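Local coordinates for protein NUDIX hydrolase (Jonesia denitrificans, PDB 4KTB) that is of unproven function but, as a NUDIX hydrolase family member, possibly cleaves diadenosine tetraphosphate asymmetrically, at residues A101-A115 and A133-C146. Numbering follows the deposited sequence.
Sequences ALPSIPASPQPFTVA and AVSLAYIVPVRGDC
A115 and S135 exchange two backbone hydrogen bonds, A115 N to S135 O and S135 N to A115 O, each 2.8 Å, as a hydrogen-bonded pair of antiparallel strands. Beyond this pairing, F112 N donates to A137 O, and at the far end 101-104 rejoins segment 133-146 through G144 N to A101 O, R143 N to L102 O and S104 N to P141 O (2.7 Å). Glycine suits position 144, where a CB would collide with L102 CG.

Between these ends the proline-rich 105-110 arches away and is tied down by Y138, with P111 back against the strand. With CG anti to its carbonyl carbon (chi1 -56°), the phenol reaches P109, and its OH donates to P109 O at 2.7 Å, from above the carbonyl plane. P111 CB lies over one ring face, 4.0 Å from the centroid, a CH-pi contact favoured by proline's polarised C-H groups. A phenylalanine here would probably keep the CH-pi contact but leave P109 O without its hydroxyl partner, one tie of the arch to the strand lost.

Apolar contacts fill in elsewhere: F112 CE2 rests on A137 CB (3.5 Å), a small methyl that admits the ring, while V114 CG2 meets L136 CD2.

Strand 133-141 also pairs in parallel with strand 39-49, where S135 OG bonds D43. Helix 85-97 packs against P103, I105 and Y138, whereas helix 176-186 covers F112 and T113.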
loop_
_atom_site.group_PDB
_atom_site.type_symbol
_atom_site.label_atom_id
_atom_site.label_comp_id
_atom_site.label_asym_id
_atom_site.label_seq_id
_atom_site.Cartn_x
_atom_site.Cartn_y
_atom_site.Cartn_z
ATOM N N ALA A 101 5.132 16.404 20.182
ATOM C CA ALA A 101 5.911 15.677 19.178
ATOM C C ALA A 101 5.478 16.035 17.761
ATOM O O ALA A 101 6.241 15.894 16.812
ATOM C CB ALA A 101 5.795 14.183 19.399
ATOM N N LEU A 102 4.239 16.496 17.639
ATOM C CA LEU A 102 3.663 16.878 16.353
ATOM C C LEU A 102 3.791 15.788 15.297
ATOM O O LEU A 102 4.435 15.988 14.267
ATOM C CB LEU A 102 4.321 18.149 15.815
ATOM C CG LEU A 102 4.319 19.405 16.678
ATOM C CD1 LEU A 102 5.028 20.550 15.951
ATOM C CD2 LEU A 102 2.892 19.784 17.034
ATOM N N PRO A 103 3.170 14.635 15.545
ATOM C CA PRO A 103 3.229 13.569 14.546
ATOM C C PRO A 103 2.429 13.945 13.298
ATOM O O PRO A 103 1.452 14.701 13.393
ATOM C CB PRO A 103 2.535 12.409 15.258
ATOM C CG PRO A 103 1.619 13.073 16.272
ATOM C CD PRO A 103 2.425 14.232 16.752
ATOM N N SER A 104 2.841 13.428 12.144
ATOM C CA SER A 104 1.996 13.467 10.959
ATOM C C SER A 104 1.285 12.127 10.795
ATOM O O SER A 104 1.826 11.196 10.201
ATOM C CB SER A 104 2.817 13.777 9.716
ATOM O OG SER A 104 3.324 15.092 9.776
ATOM N N ILE A 105 0.084 12.028 11.352
ATOM C CA ILE A 105 -0.718 10.822 11.194
ATOM C C ILE A 105 -1.107 10.682 9.726
ATOM O O ILE A 105 -1.584 11.631 9.124
ATOM C CB ILE A 105 -1.978 10.870 12.069
ATOM C CG1 ILE A 105 -1.615 11.281 13.498
ATOM C CG2 ILE A 105 -2.695 9.516 12.078
ATOM C CD1 ILE A 105 -0.742 10.263 14.254
ATOM N N PRO A 106 -0.894 9.492 9.145
ATOM C CA PRO A 106 -1.177 9.362 7.717
ATOM C C PRO A 106 -2.655 9.554 7.470
ATOM O O PRO A 106 -3.483 9.142 8.284
ATOM C CB PRO A 106 -0.793 7.909 7.401
ATOM C CG PRO A 106 -0.049 7.409 8.577
ATOM C CD PRO A 106 -0.513 8.208 9.750
ATOM N N ALA A 107 -2.978 10.194 6.358
ATOM C CA ALA A 107 -4.356 10.367 5.948
ATOM C C ALA A 107 -4.975 8.993 5.741
ATOM O O ALA A 107 -6.151 8.773 6.043
ATOM C CB ALA A 107 -4.406 11.168 4.688
ATOM N N SER A 108 -4.158 8.065 5.242
ATOM C CA SER A 108 -4.598 6.705 4.927
ATOM C C SER A 108 -4.496 5.699 6.071
ATOM O O SER A 108 -3.445 5.577 6.702
ATOM C CB SER A 108 -3.767 6.148 3.784
ATOM O OG SER A 108 -4.170 4.819 3.497
ATOM N N PRO A 109 -5.582 4.943 6.302
ATOM C CA PRO A 109 -5.596 3.858 7.282
ATOM C C PRO A 109 -4.796 2.630 6.843
ATOM O O PRO A 109 -4.648 1.703 7.629
ATOM C CB PRO A 109 -7.085 3.514 7.405
ATOM C CG PRO A 109 -7.667 3.904 6.106
ATOM C CD PRO A 109 -6.911 5.143 5.694
ATOM N N GLN A 110 -4.270 2.621 5.625
ATOM C CA GLN A 110 -3.491 1.476 5.178
ATOM C C GLN A 110 -2.133 1.421 5.871
ATOM O O GLN A 110 -1.305 2.298 5.671
ATOM C CB GLN A 110 -3.252 1.524 3.670
ATOM C CG GLN A 110 -2.527 0.276 3.158
ATOM C CD GLN A 110 -2.223 0.347 1.680
ATOM O OE1 GLN A 110 -1.834 1.400 1.170
ATOM N NE2 GLN A 110 -2.403 -0.767 0.978
ATOM N N PRO A 111 -1.886 0.375 6.671
ATOM C CA PRO A 111 -0.564 0.348 7.301
ATOM C C PRO A 111 0.469 -0.106 6.305
ATOM O O PRO A 111 0.120 -0.596 5.240
ATOM C CB PRO A 111 -0.720 -0.704 8.395
ATOM C CG PRO A 111 -1.716 -1.665 7.824
ATOM C CD PRO A 111 -2.689 -0.810 7.018
ATOM N N PHE A 112 1.736 0.046 6.641
ATOM C CA PHE A 112 2.735 -0.468 5.743
ATOM C C PHE A 112 2.833 -1.979 5.903
ATOM O O PHE A 112 3.335 -2.672 5.021
ATOM C CB PHE A 112 4.071 0.244 5.938
ATOM C CG PHE A 112 4.876 -0.261 7.094
ATOM C CD1 PHE A 112 5.725 -1.351 6.950
ATOM C CD2 PHE A 112 4.823 0.382 8.313
ATOM C CE1 PHE A 112 6.476 -1.803 8.010
ATOM C CE2 PHE A 112 5.575 -0.065 9.378
ATOM C CZ PHE A 112 6.402 -1.158 9.227
ATOM N N THR A 113 2.348 -2.498 7.022
ATOM C CA THR A 113 2.291 -3.945 7.212
ATOM C C THR A 113 1.394 -4.250 8.371
ATOM O O THR A 113 0.905 -3.352 9.039
ATOM C CB THR A 113 3.667 -4.597 7.526
ATOM O OG1 THR A 113 3.562 -6.012 7.380
ATOM C CG2 THR A 113 4.068 -4.339 8.958
ATOM N N VAL A 114 1.176 -5.536 8.587
ATOM C CA VAL A 114 0.516 -6.005 9.776
ATOM C C VAL A 114 1.458 -6.972 10.470
ATOM O O VAL A 114 1.915 -7.937 9.875
ATOM C CB VAL A 114 -0.797 -6.687 9.458
ATOM C CG1 VAL A 114 -1.413 -7.228 10.729
ATOM C CG2 VAL A 114 -1.758 -5.714 8.769
ATOM N N ALA A 115 1.762 -6.684 11.729
ATOM C CA ALA A 115 2.689 -7.495 12.515
ATOM C C ALA A 115 1.880 -8.330 13.499
ATOM O O ALA A 115 1.187 -7.783 14.373
ATOM C CB ALA A 115 3.661 -6.620 13.265
ATOM N N ALA A 133 -1.305 -10.382 19.617
ATOM C CA ALA A 133 -1.627 -9.053 19.127
ATOM C C ALA A 133 -1.461 -8.989 17.616
ATOM O O ALA A 133 -0.451 -9.421 17.055
ATOM C CB ALA A 133 -0.791 -7.991 19.801
ATOM N N VAL A 134 -2.481 -8.448 16.966
ATOM C CA VAL A 134 -2.439 -8.175 15.546
ATOM C C VAL A 134 -2.273 -6.670 15.403
ATOM O O VAL A 134 -3.175 -5.903 15.735
ATOM C CB VAL A 134 -3.723 -8.643 14.861
ATOM C CG1 VAL A 134 -3.701 -8.315 13.361
ATOM C CG2 VAL A 134 -3.902 -10.137 15.059
ATOM N N SER A 135 -1.113 -6.246 14.914
ATOM C CA SER A 135 -0.781 -4.835 14.951
ATOM C C SER A 135 -0.679 -4.173 13.586
ATOM O O SER A 135 0.049 -4.643 12.713
ATOM C CB SER A 135 0.528 -4.624 15.701
ATOM O OG SER A 135 0.708 -3.250 15.958
ATOM N N LEU A 136 -1.381 -3.053 13.431
ATOM C CA LEU A 136 -1.289 -2.228 12.226
ATOM C C LEU A 136 -0.144 -1.242 12.377
ATOM O O LEU A 136 -0.167 -0.370 13.250
ATOM C CB LEU A 136 -2.587 -1.456 12.004
ATOM C CG LEU A 136 -3.808 -2.336 11.786
ATOM C CD1 LEU A 136 -5.078 -1.504 11.741
ATOM C CD2 LEU A 136 -3.660 -3.099 10.503
ATOM N N ALA A 137 0.869 -1.388 11.532
ATOM C CA ALA A 137 2.102 -0.655 11.743
ATOM C C ALA A 137 2.162 0.530 10.814
ATOM O O ALA A 137 1.823 0.425 9.642
ATOM C CB ALA A 137 3.307 -1.556 11.550
ATOM N N TYR A 138 2.593 1.665 11.343
ATOM C CA TYR A 138 2.754 2.837 10.510
ATOM C C TYR A 138 4.083 3.516 10.775
ATOM O O TYR A 138 4.615 3.465 11.877
ATOM C CB TYR A 138 1.616 3.831 10.751
ATOM C CG TYR A 138 0.221 3.277 10.558
ATOM C CD1 TYR A 138 -0.400 2.578 11.575
ATOM C CD2 TYR A 138 -0.480 3.476 9.374
ATOM C CE1 TYR A 138 -1.671 2.080 11.427
ATOM C CE2 TYR A 138 -1.769 2.975 9.213
ATOM C CZ TYR A 138 -2.351 2.275 10.257
ATOM O OH TYR A 138 -3.610 1.759 10.155
ATOM N N ILE A 139 4.622 4.143 9.740
ATOM C CA ILE A 139 5.725 5.071 9.905
ATOM C C ILE A 139 5.132 6.444 10.200
ATOM O O ILE A 139 4.336 6.972 9.408
ATOM C CB ILE A 139 6.533 5.183 8.621
ATOM C CG1 ILE A 139 7.307 3.893 8.364
ATOM C CG2 ILE A 139 7.505 6.341 8.688
ATOM C CD1 ILE A 139 7.907 3.842 6.983
ATOM N N VAL A 140 5.526 7.036 11.322
ATOM C CA VAL A 140 4.978 8.326 11.711
ATOM C C VAL A 140 6.061 9.403 11.820
ATOM O O VAL A 140 6.911 9.360 12.714
ATOM C CB VAL A 140 4.182 8.250 13.018
ATOM C CG1 VAL A 140 3.496 9.590 13.273
ATOM C CG2 VAL A 140 3.147 7.124 12.970
ATOM N N PRO A 141 6.052 10.357 10.877
ATOM C CA PRO A 141 7.020 11.431 11.056
ATOM C C PRO A 141 6.518 12.287 12.200
ATOM O O PRO A 141 5.298 12.428 12.363
ATOM C CB PRO A 141 6.957 12.196 9.724
ATOM C CG PRO A 141 6.348 11.210 8.738
ATOM C CD PRO A 141 5.361 10.444 9.581
ATOM N N VAL A 142 7.440 12.790 13.011
ATOM C CA VAL A 142 7.084 13.723 14.068
ATOM C C VAL A 142 7.702 15.043 13.719
ATOM O O VAL A 142 8.878 15.107 13.355
ATOM C CB VAL A 142 7.577 13.274 15.446
ATOM C CG1 VAL A 142 6.634 12.243 16.013
ATOM C CG2 VAL A 142 8.981 12.718 15.342
ATOM N N ARG A 143 6.895 16.092 13.819
ATOM C CA ARG A 143 7.293 17.397 13.330
ATOM C C ARG A 143 7.768 18.313 14.462
ATOM O O ARG A 143 8.375 19.354 14.205
ATOM C CB ARG A 143 6.140 18.048 12.551
ATOM C CG ARG A 143 5.451 17.135 11.533
ATOM C CD ARG A 143 6.273 16.949 10.269
ATOM N NE ARG A 143 5.762 15.859 9.434
ATOM C CZ ARG A 143 6.058 15.688 8.149
ATOM N NH1 ARG A 143 5.544 14.666 7.476
ATOM N NH2 ARG A 143 6.864 16.543 7.543
ATOM N N GLY A 144 7.510 17.921 15.707
ATOM C CA GLY A 144 7.878 18.741 16.851
ATOM C C GLY A 144 8.905 18.098 17.764
ATOM O O GLY A 144 9.469 17.053 17.447
ATOM N N ASP A 145 9.152 18.723 18.906
ATOM C CA ASP A 145 10.141 18.207 19.834
ATOM C C ASP A 145 9.547 17.049 20.633
ATOM O O ASP A 145 8.351 17.037 20.946
ATOM C CB ASP A 145 10.650 19.322 20.759
ATOM C CG ASP A 145 11.398 20.421 20.006
ATOM O OD1 ASP A 145 12.592 20.225 19.690
ATOM O OD2 ASP A 145 10.803 21.488 19.738
ATOM N N CYS A 146 10.386 16.062 20.927
ATOM C CA CYS A 146 9.957 14.863 21.628
ATOM C C CYS A 146 10.770 14.692 22.896
ATOM O O CYS A 146 11.919 15.123 22.971
ATOM C CB CYS A 146 10.170 13.628 20.753
ATOM S SG CYS A 146 9.289 13.582 19.204
#